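Local coordinates for protein proteinase K (Serratia sp., PDB 2B6N) that probably cleaves peptide bonds within proteins as a calcium-binding serine endopeptidase of the subtilase family, this chain being its catalytic domain, at residues A1-P6 against N22-D27; D14-P19 against R256-K261; I38-L43 against A66-G71; R52-Y57 against N92-R97. All blocks are in the same frame, centred on the assembly; numbering follows the deposited sequence.

Interaction 1: residues A1-P6 against N22-D27. With CA (calcium ion), chain C.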
# COMPACT_ATOMS: atom_id res chain seq x y z
N ALA A 1 -12.70 -18.05 1.46
CA ALA A 1 -13.94 -17.25 1.20
C ALA A 1 -13.93 -16.74 -0.23
O ALA A 1 -12.88 -16.68 -0.86
CB ALA A 1 -14.03 -16.09 2.17
N ASP A 2 -15.10 -16.35 -0.72
CA ASP A 2 -15.22 -15.75 -2.04
C ASP A 2 -16.12 -14.53 -1.94
O ASP A 2 -17.25 -14.63 -1.44
CB ASP A 2 -15.78 -16.76 -3.06
CG ASP A 2 -14.79 -17.86 -3.38
OD1 ASP A 2 -13.82 -17.59 -4.11
OD2 ASP A 2 -14.98 -19.01 -2.91
N GLN A 3 -15.60 -13.38 -2.35
CA GLN A 3 -16.36 -12.16 -2.33
C GLN A 3 -16.87 -11.88 -3.74
O GLN A 3 -16.09 -11.68 -4.66
CB GLN A 3 -15.52 -10.97 -1.81
CG GLN A 3 -16.16 -9.62 -2.11
CD GLN A 3 -15.34 -8.44 -1.61
OE1 GLN A 3 -14.14 -8.56 -1.37
NE2 GLN A 3 -16.00 -7.29 -1.46
N PRO A 4 -18.21 -11.90 -3.91
CA PRO A 4 -18.75 -11.62 -5.25
C PRO A 4 -18.83 -10.10 -5.48
O PRO A 4 -18.91 -9.32 -4.53
CB PRO A 4 -20.15 -12.20 -5.16
CG PRO A 4 -20.57 -11.87 -3.71
CD PRO A 4 -19.28 -12.18 -2.93
N SER A 5 -18.80 -9.70 -6.75
CA SER A 5 -18.87 -8.29 -7.14
C SER A 5 -17.89 -7.37 -6.39
O SER A 5 -18.28 -6.28 -5.93
CB SER A 5 -20.32 -7.75 -7.04
OG SER A 5 -21.16 -8.42 -7.98
N PRO A 6 -16.60 -7.76 -6.33
CA PRO A 6 -15.61 -6.88 -5.71
C PRO A 6 -15.29 -5.71 -6.63
O PRO A 6 -15.57 -5.77 -7.83
CB PRO A 6 -14.40 -7.81 -5.54
CG PRO A 6 -14.47 -8.70 -6.73
CD PRO A 6 -15.97 -8.98 -6.88
N ASN A 22 -15.25 -11.09 -11.51
CA ASN A 22 -16.24 -10.58 -10.54
C ASN A 22 -16.23 -11.36 -9.22
O ASN A 22 -17.27 -11.57 -8.58
CB ASN A 22 -17.66 -10.62 -11.15
CG ASN A 22 -18.62 -9.63 -10.49
OD1 ASN A 22 -19.74 -10.00 -10.08
ND2 ASN A 22 -18.20 -8.40 -10.41
N ASN A 23 -15.03 -11.80 -8.85
CA ASN A 23 -14.82 -12.59 -7.64
C ASN A 23 -13.47 -12.29 -7.00
O ASN A 23 -12.44 -12.23 -7.71
CB ASN A 23 -14.87 -14.09 -7.94
CG ASN A 23 -14.98 -14.92 -6.66
OD1 ASN A 23 -14.06 -15.63 -6.27
ND2 ASN A 23 -16.12 -14.82 -6.01
N TYR A 24 -13.48 -12.11 -5.68
CA TYR A 24 -12.23 -11.97 -4.93
C TYR A 24 -12.13 -13.11 -3.90
O TYR A 24 -12.81 -13.10 -2.87
CB TYR A 24 -12.05 -10.58 -4.28
CG TYR A 24 -10.78 -10.50 -3.45
CD1 TYR A 24 -9.54 -10.80 -4.01
CD2 TYR A 24 -10.82 -10.14 -2.10
CE1 TYR A 24 -8.37 -10.76 -3.27
CE2 TYR A 24 -9.63 -10.08 -1.34
CZ TYR A 24 -8.42 -10.42 -1.93
OH TYR A 24 -7.24 -10.38 -1.21
N HIS A 25 -11.29 -14.10 -4.22
CA HIS A 25 -11.10 -15.25 -3.34
C HIS A 25 -10.03 -14.95 -2.32
O HIS A 25 -9.02 -14.33 -2.65
CB HIS A 25 -10.68 -16.47 -4.17
CG HIS A 25 -10.43 -17.70 -3.34
ND1 HIS A 25 -11.44 -18.57 -3.00
CD2 HIS A 25 -9.30 -18.17 -2.77
CE1 HIS A 25 -10.94 -19.53 -2.24
NE2 HIS A 25 -9.65 -19.31 -2.08
N THR A 26 -10.25 -15.40 -1.08
CA THR A 26 -9.25 -15.31 -0.02
C THR A 26 -9.10 -16.67 0.67
O THR A 26 -10.09 -17.37 0.91
CB THR A 26 -9.60 -14.24 1.04
OG1 THR A 26 -10.94 -14.43 1.51
CG2 THR A 26 -9.46 -12.82 0.45
N ASP A 27 -7.86 -17.02 0.99
CA ASP A 27 -7.51 -18.16 1.84
C ASP A 27 -7.00 -17.68 3.21
O ASP A 27 -6.93 -18.46 4.18
CB ASP A 27 -6.43 -18.99 1.15
CG ASP A 27 -6.90 -19.53 -0.20
OD1 ASP A 27 -7.96 -20.21 -0.22
OD2 ASP A 27 -6.26 -19.22 -1.23
CA CA C . -10.96 -12.18 -9.54
O HOH W 1 -10.62 -14.72 -9.71
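Asn22 meets Ser5 just beyond the ends of the two short strands 2-4 and 23-25: its OD1 accepts from Ser5 OG at 3.0 Å, while its backbone O takes the N-H of Ser5. The ring of Pro6 lies against the same peptide, CD 3.3 Å from Asn22 C. At Asn23 the chain faces two ways. Its CA-H leans on Gln3 O, and its carbonyl O points off to the calcium ion, 2.4 Å away, in a site completed by Asp11, Asp14, Gln15, Asp21 and a water. Tyr24 is the hydrogen-bonded antiparallel partner of Gln3, with Tyr24 N giving to Gln3 O at 2.8 Å and Gln3 N giving back to Tyr24 O. Tyr24 shares a face with Gln3; with CG anti to the backbone N (chi1 177°), its ring runs out past Gln3 OE1, which sits at the ring edge and is itself bonded to Lys89, and Tyr24 OH reaches Val87 O. His25 lies on the other face, shared with Asp2. Its ND1 donates to Asp2 OD1 at 2.8 Å, the oxygen lying in the ring plane but approached from above the carboxylate plane. On the far side of the ring NE2 donates to Asp27 OD1 at 2.7 Å. Thr26 closes the pairing, its O receiving the N-terminal amine of Ala1. With both ring nitrogens donating to carboxylates, His25 is probably protonated and positively charged.

Interaction 2: residues D14-P19 against R256-K261. With CA (calcium ion), chain C.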
# COMPACT_ATOMS: atom_id res chain seq x y z
N ASP A 14 -6.38 -11.76 -7.60
CA ASP A 14 -6.56 -13.21 -7.32
C ASP A 14 -6.66 -14.12 -8.57
O ASP A 14 -7.05 -15.30 -8.46
CB ASP A 14 -7.74 -13.46 -6.35
CG ASP A 14 -9.08 -13.38 -7.04
OD1 ASP A 14 -9.19 -12.68 -8.08
OD2 ASP A 14 -10.02 -14.06 -6.58
N GLN A 15 -6.28 -13.60 -9.73
CA GLN A 15 -6.33 -14.34 -10.99
C GLN A 15 -5.15 -13.97 -11.89
O GLN A 15 -4.61 -12.85 -11.80
CB GLN A 15 -7.67 -14.10 -11.70
CG GLN A 15 -7.99 -12.61 -11.94
CD GLN A 15 -9.34 -12.41 -12.57
OE1 GLN A 15 -10.34 -12.23 -11.87
NE2 GLN A 15 -9.39 -12.45 -13.91
N ARG A 16 -4.76 -14.89 -12.78
CA ARG A 16 -3.60 -14.65 -13.68
C ARG A 16 -3.97 -13.81 -14.90
O ARG A 16 -3.25 -12.87 -15.28
CB ARG A 16 -3.02 -15.99 -14.17
CG ARG A 16 -2.58 -16.92 -13.03
CD ARG A 16 -1.42 -16.28 -12.27
NE ARG A 16 -0.80 -17.17 -11.29
CZ ARG A 16 0.20 -16.81 -10.48
NH1 ARG A 16 0.65 -15.55 -10.49
NH2 ARG A 16 0.71 -17.69 -9.62
N ASN A 17 -5.10 -14.16 -15.52
CA ASN A 17 -5.51 -13.62 -16.80
C ASN A 17 -6.80 -12.83 -16.71
O ASN A 17 -7.66 -13.14 -15.87
CB ASN A 17 -5.73 -14.77 -17.80
CG ASN A 17 -4.55 -15.71 -17.88
OD1 ASN A 17 -3.41 -15.28 -18.05
ND2 ASN A 17 -4.80 -17.01 -17.77
N LEU A 18 -6.91 -11.80 -17.56
CA LEU A 18 -8.18 -11.15 -17.85
C LEU A 18 -9.03 -12.11 -18.72
O LEU A 18 -8.48 -13.03 -19.34
CB LEU A 18 -7.95 -9.80 -18.56
CG LEU A 18 -7.34 -8.67 -17.72
CD1 LEU A 18 -6.97 -7.46 -18.59
CD2 LEU A 18 -8.31 -8.22 -16.61
N PRO A 19 -10.35 -11.91 -18.75
CA PRO A 19 -11.12 -10.82 -18.11
C PRO A 19 -11.36 -11.02 -16.61
O PRO A 19 -11.22 -12.12 -16.10
CB PRO A 19 -12.45 -10.86 -18.88
CG PRO A 19 -12.62 -12.31 -19.20
CD PRO A 19 -11.24 -12.82 -19.51
N ARG A 256 5.52 -15.34 -6.55
CA ARG A 256 4.08 -15.63 -6.72
C ARG A 256 3.40 -14.75 -7.78
O ARG A 256 2.30 -15.07 -8.24
CB ARG A 256 3.35 -15.51 -5.37
CG ARG A 256 3.62 -16.73 -4.46
CD ARG A 256 2.91 -16.63 -3.12
NE ARG A 256 3.05 -17.85 -2.31
CZ ARG A 256 2.51 -18.01 -1.09
NH1 ARG A 256 1.80 -17.03 -0.54
NH2 ARG A 256 2.66 -19.16 -0.43
N ALA A 257 4.06 -13.66 -8.17
CA ALA A 257 3.49 -12.64 -9.06
C ALA A 257 3.17 -13.18 -10.44
O ALA A 257 3.83 -14.08 -10.94
CB ALA A 257 4.44 -11.43 -9.18
N THR A 258 2.15 -12.60 -11.08
CA THR A 258 1.82 -12.98 -12.45
C THR A 258 2.82 -12.34 -13.42
O THR A 258 3.00 -11.12 -13.42
CB THR A 258 0.38 -12.57 -12.81
OG1 THR A 258 -0.49 -13.13 -11.83
CG2 THR A 258 0.01 -13.13 -14.18
N ALA A 259 3.46 -13.16 -14.23
CA ALA A 259 4.48 -12.66 -15.14
C ALA A 259 3.91 -12.17 -16.46
O ALA A 259 2.92 -12.70 -16.96
CB ALA A 259 5.56 -13.74 -15.38
N ASP A 260 4.54 -11.12 -17.01
CA ASP A 260 4.45 -10.80 -18.44
C ASP A 260 3.06 -10.33 -18.92
O ASP A 260 2.69 -10.56 -20.08
CB ASP A 260 4.94 -12.01 -19.25
CG ASP A 260 6.34 -12.45 -18.87
OD1 ASP A 260 7.08 -11.70 -18.17
OD2 ASP A 260 6.71 -13.57 -19.28
N LYS A 261 2.31 -9.69 -18.02
CA LYS A 261 0.97 -9.18 -18.31
C LYS A 261 0.92 -7.68 -18.55
O LYS A 261 -0.00 -7.19 -19.21
CB LYS A 261 0.01 -9.50 -17.14
CG LYS A 261 -0.32 -10.96 -17.01
CD LYS A 261 -1.02 -11.42 -18.28
CE LYS A 261 -1.54 -12.83 -18.17
NZ LYS A 261 -2.34 -13.17 -19.38
CA CA C . -10.96 -12.18 -9.54
O HOH W 2 -2.19 -11.27 -11.00
O HOH W 3 -4.73 -11.74 -19.53
O HOH W 1 -10.62 -14.72 -9.71
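Arg16 crosses from the calcium-binding loop to segment 256-261, and its side chain is the main bridge. CB starts 4.2 Å from Thr258 CG2, a methyl that also lies against Arg16 O. The chain bends at chi2 (-64°), which swings CD round to the threonine hydroxyl, 3.3 Å from Thr258 OG1. Beyond NE the guanidinium is met at its edge. NH1 sends one N-H to Arg256 O at 2.8 Å and another to Thr258 OG1 at 3.0 Å, both acceptors lying close to the guanidinium plane; NH2 adds a weak bond to the same carbonyl. The two bonds from NH1 fix the rotation of the group, and Phe275 makes a cation-pi contact with it. A water joins Thr258 OG1 to Gln15 O, so the hydroxyl is tied to the loop twice. Further along, Lys261 NZ donates to Asn17 OD1 at 2.7 Å, and a second water links it to Leu18 N. Behind this, Gln15 OE1 and Asp14 OD1 bind the calcium ion, each at 2.4 Å, while Gln15 NE2 clasps the carbonyls of Asn17 and Pro19 and holds the loop curled. The contact thus fastens the loop between helix 8-13 and strand 23-25 to the chain leaving helix 246-256, where strand 258-259 pairs with strand 272-273; Arg12 of helix 8-13 touches both Leu18 and Lys261.

Interaction 3: residues I38-L43 against A66-G71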
# COMPACT_ATOMS: atom_id res chain seq x y z
N ILE A 38 1.14 5.07 6.75
CA ILE A 38 1.86 6.34 6.94
C ILE A 38 1.35 7.30 5.87
O ILE A 38 1.68 7.15 4.71
CB ILE A 38 3.41 6.13 6.81
CG1 ILE A 38 3.88 5.04 7.79
CG2 ILE A 38 4.15 7.50 7.03
CD1 ILE A 38 5.35 4.56 7.61
N ASP A 39 0.52 8.26 6.27
CA ASP A 39 -0.32 8.95 5.30
C ASP A 39 -1.01 10.14 5.97
O ASP A 39 -0.47 10.73 6.93
CB ASP A 39 -1.36 7.94 4.74
CG ASP A 39 -1.76 8.22 3.30
OD1 ASP A 39 -2.38 9.29 3.05
OD2 ASP A 39 -1.47 7.34 2.43
N THR A 40 -2.19 10.50 5.49
CA THR A 40 -2.93 11.67 5.98
C THR A 40 -3.73 11.37 7.25
O THR A 40 -4.46 12.24 7.73
CB THR A 40 -3.90 12.24 4.92
OG1 THR A 40 -4.91 11.25 4.62
CG2 THR A 40 -3.18 12.66 3.65
N GLY A 41 -3.60 10.16 7.78
CA GLY A 41 -4.39 9.69 8.92
C GLY A 41 -5.42 8.69 8.42
O GLY A 41 -5.47 8.41 7.23
N VAL A 42 -6.24 8.15 9.32
CA VAL A 42 -7.28 7.19 8.94
C VAL A 42 -8.54 7.51 9.72
O VAL A 42 -8.47 7.76 10.93
CB VAL A 42 -6.89 5.70 9.25
CG1 VAL A 42 -8.03 4.76 8.87
CG2 VAL A 42 -5.60 5.29 8.53
N LEU A 43 -9.69 7.51 9.04
CA LEU A 43 -10.97 7.61 9.74
C LEU A 43 -11.24 6.26 10.42
O LEU A 43 -11.78 5.33 9.80
CB LEU A 43 -12.11 8.00 8.77
CG LEU A 43 -13.47 8.24 9.46
CD1 LEU A 43 -13.47 9.57 10.23
CD2 LEU A 43 -14.62 8.20 8.45
N ALA A 66 -4.67 10.17 15.24
CA ALA A 66 -4.33 10.12 13.81
C ALA A 66 -5.55 9.99 12.88
O ALA A 66 -5.49 9.32 11.86
CB ALA A 66 -3.31 9.01 13.54
N THR A 67 -6.65 10.65 13.23
CA THR A 67 -7.80 10.72 12.31
C THR A 67 -7.45 11.48 11.02
O THR A 67 -6.55 12.31 11.00
CB THR A 67 -9.06 11.33 12.96
OG1 THR A 67 -10.17 11.20 12.06
CG2 THR A 67 -8.86 12.80 13.28
N ASP A 68 -8.19 11.18 9.96
CA ASP A 68 -7.98 11.71 8.62
C ASP A 68 -8.86 12.93 8.34
O ASP A 68 -10.08 12.85 8.53
CB ASP A 68 -8.36 10.59 7.64
CG ASP A 68 -7.95 10.88 6.21
OD1 ASP A 68 -7.24 11.88 5.96
OD2 ASP A 68 -8.33 10.07 5.35
N CYS A 69 -8.26 14.03 7.90
CA CYS A 69 -9.01 15.20 7.40
C CYS A 69 -8.80 15.48 5.92
O CYS A 69 -9.17 16.55 5.42
CB CYS A 69 -8.69 16.47 8.22
SG CYS A 69 -6.93 16.80 8.37
N ASN A 70 -8.22 14.51 5.20
CA ASN A 70 -7.99 14.65 3.77
C ASN A 70 -8.75 13.61 2.94
O ASN A 70 -9.30 13.93 1.88
CB ASN A 70 -6.49 14.58 3.44
CG ASN A 70 -6.23 14.67 1.96
OD1 ASN A 70 -6.06 15.77 1.39
ND2 ASN A 70 -6.26 13.54 1.30
N GLY A 71 -8.74 12.36 3.40
CA GLY A 71 -9.38 11.26 2.68
C GLY A 71 -8.38 10.23 2.19
O GLY A 71 -8.62 9.04 2.26
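Thr40 and Asp68 are brought together by their first torsions: chi1 of 63° sets Thr40 OG1 between its own N and carbonyl carbon, facing across the contact, and chi1 of -169° throws the Asp68 carboxylate forward to meet it. OG1 donates to Asp68 OD1 at 2.8 Å, arriving from above the carboxylate plane, and is also bonded to Gly73 N of helix 72-81. The carboxylate oxygen carries more. Asn70 N and Gly71 N also donate to Asp68 OD1, at 2.9 and 3.0 Å and likewise out of the plane, the first closing an Asx turn and the second, three residues on, making an Asx motif that reaches Gly71, the N-cap residue of that helix. Three donors therefore grip one buried oxygen, and OD2 bonds Thr74 OG1. The methyl of Thr40 meanwhile rests on Asn70 CB.

These are two neighbouring parts of a subtilase active site. Asp39, at the end of strand 34-39, and His72, the first residue of the helix, are predicted members of the Asp-His-Ser charge-relay system with Ser224; Asp39 OD1 bonds to His72 ND1 and receives Thr40 N at 2.7 Å. Asp68 is probably a second-shell residue, tying the residue after the aspartate to the loop that delivers the histidine.

Farther along, Gly41, a glycine, slides close over the loop, its CA 3.2 Å from Ala66 O. Val42 N then donates to Ala66 O at 2.9 Å, close to the line of that carbonyl. Thr67 CA lies 3.3 Å from Val42 O, a nearly straight CA-H...O contact. Leu43 CD1 runs beside Thr67 OG1.

Interaction 4: residues R52-Y57 against N92-R97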
# COMPACT_ATOMS: atom_id res chain seq x y z
N ARG A 52 -11.11 -2.51 13.68
CA ARG A 52 -9.70 -2.91 13.52
C ARG A 52 -8.73 -1.75 13.28
O ARG A 52 -7.52 -1.96 13.24
CB ARG A 52 -9.54 -3.95 12.40
CG ARG A 52 -10.26 -5.26 12.67
CD ARG A 52 -10.29 -6.15 11.44
NE ARG A 52 -11.22 -5.66 10.41
CZ ARG A 52 -10.83 -5.22 9.20
NH1 ARG A 52 -9.54 -5.21 8.86
NH2 ARG A 52 -11.74 -4.78 8.34
N ALA A 53 -9.25 -0.53 13.11
CA ALA A 53 -8.39 0.63 12.90
C ALA A 53 -8.26 1.47 14.15
O ALA A 53 -9.26 1.78 14.82
CB ALA A 53 -8.91 1.51 11.75
N SER A 54 -7.03 1.87 14.44
CA SER A 54 -6.76 2.75 15.57
C SER A 54 -5.63 3.72 15.22
O SER A 54 -4.92 3.54 14.22
CB SER A 54 -6.43 1.93 16.82
OG SER A 54 -5.24 1.18 16.65
N SER A 55 -5.46 4.74 16.06
CA SER A 55 -4.39 5.72 15.83
C SER A 55 -3.05 5.28 16.40
O SER A 55 -2.98 4.74 17.52
CB SER A 55 -4.77 7.07 16.41
OG SER A 55 -5.92 7.60 15.79
N GLY A 56 -1.99 5.51 15.63
CA GLY A 56 -0.63 5.28 16.10
C GLY A 56 -0.08 6.58 16.66
O GLY A 56 0.10 6.74 17.89
N TYR A 57 0.22 7.52 15.78
CA TYR A 57 0.68 8.84 16.21
C TYR A 57 0.41 9.84 15.11
O TYR A 57 0.42 9.48 13.92
CB TYR A 57 2.18 8.87 16.56
CG TYR A 57 2.49 10.07 17.43
CD1 TYR A 57 2.18 10.04 18.79
CD2 TYR A 57 3.02 11.25 16.90
CE1 TYR A 57 2.41 11.12 19.61
CE2 TYR A 57 3.27 12.36 17.73
CZ TYR A 57 2.94 12.28 19.08
OH TYR A 57 3.14 13.34 19.94
N ASN A 92 -5.11 -5.78 11.35
CA ASN A 92 -5.15 -4.58 12.19
C ASN A 92 -4.56 -3.40 11.43
O ASN A 92 -3.57 -3.55 10.72
CB ASN A 92 -4.39 -4.82 13.49
CG ASN A 92 -4.93 -6.01 14.22
OD1 ASN A 92 -6.10 -6.02 14.61
ND2 ASN A 92 -4.11 -7.07 14.35
N VAL A 93 -5.18 -2.23 11.57
CA VAL A 93 -4.80 -1.03 10.85
C VAL A 93 -4.41 0.02 11.87
O VAL A 93 -5.16 0.29 12.81
CB VAL A 93 -5.95 -0.48 9.97
CG1 VAL A 93 -5.57 0.88 9.32
CG2 VAL A 93 -6.32 -1.50 8.88
N VAL A 94 -3.22 0.59 11.70
CA VAL A 94 -2.72 1.66 12.56
C VAL A 94 -2.36 2.90 11.74
O VAL A 94 -1.48 2.86 10.86
CB VAL A 94 -1.51 1.20 13.43
CG1 VAL A 94 -0.98 2.40 14.28
CG2 VAL A 94 -1.88 0.06 14.33
N GLY A 95 -3.04 4.00 12.02
CA GLY A 95 -2.76 5.26 11.35
C GLY A 95 -1.54 5.99 11.91
O GLY A 95 -1.43 6.20 13.13
N VAL A 96 -0.62 6.34 11.01
CA VAL A 96 0.55 7.16 11.36
C VAL A 96 0.45 8.39 10.48
O VAL A 96 0.73 8.33 9.29
CB VAL A 96 1.87 6.38 11.15
CG1 VAL A 96 3.07 7.21 11.61
CG2 VAL A 96 1.82 5.08 11.95
N ARG A 97 -0.01 9.50 11.06
CA ARG A 97 -0.30 10.70 10.27
C ARG A 97 0.93 11.59 10.09
O ARG A 97 1.45 12.19 11.06
CB ARG A 97 -1.51 11.47 10.85
CG ARG A 97 -1.78 12.80 10.13
CD ARG A 97 -3.07 13.45 10.63
NE ARG A 97 -3.43 14.64 9.85
CZ ARG A 97 -3.62 15.87 10.34
NH1 ARG A 97 -3.50 16.12 11.65
NH2 ARG A 97 -3.94 16.85 9.52
O HOH W 4 -5.60 -1.17 15.29
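Val93 and Arg52 bury large areas in this contact, which pairs strands 53-58 and 92-97 in parallel. Arg52, the residue before its strand, gives the first backbone bond, its O accepting from Val93 N at 2.9 Å; its guanidinium bonds the carbonyls of Gly81 and Val91. Val93 O accepts from Ser54 N, and Val93 CB packs on Ala53 CB at 4.0 Å. To the same carbonyl a water donates, and it also bonds to Ser54 OG. Next along, Ser54 O receives Gly95 N. With CG1 anti to its N (chi1 177°), Val94 lays that methyl on the glycine CA of Gly56, 3.4 Å away. Tyr57, another large contributor, sits past a beta bulge where the register slips by one. Tyr57 O takes Arg97 N; the Tyr57 hydroxyl bonds Asn62 OD1 and its ring meets Tyr64 edge-to-face, while Arg97 makes salt bridges to Asp58 and Asp61. The pair belongs to a beta-alpha-beta unit with helix 72-81 between the strands. At the bulge Gly95 O accepts Gly56 N at 2.7 Å and, weakly, Tyr57 N at 3.4 Å, so backbone bonds, with few apolar side-chain contacts, carry the cohesion even where the register slips.

How the interactions relate
Interactions 1 and 2 form one neighbourhood, their centres 16 Å apart, sharing the calcium ion and a water; Asp14 OD2 joins them by accepting His25 N at 2.7 Å. Interactions 3 and 4, 9 Å apart between centres, form another at the parallel sheet, where strand 92-97 lies between 53-58 and 34-39, and Asp39 N probably bonds to Val96 O. The segments of interactions 1 and 2 alternate along the chain, as do those of 3 and 4, and both later contacts nest inside the long loop closed by interaction 2. Interactions 2 and 3 lie 32 Å apart between centres: the metal site orders the N-terminal region, its loop bonded to segment 256-261, well away from the predicted charge-relay residues.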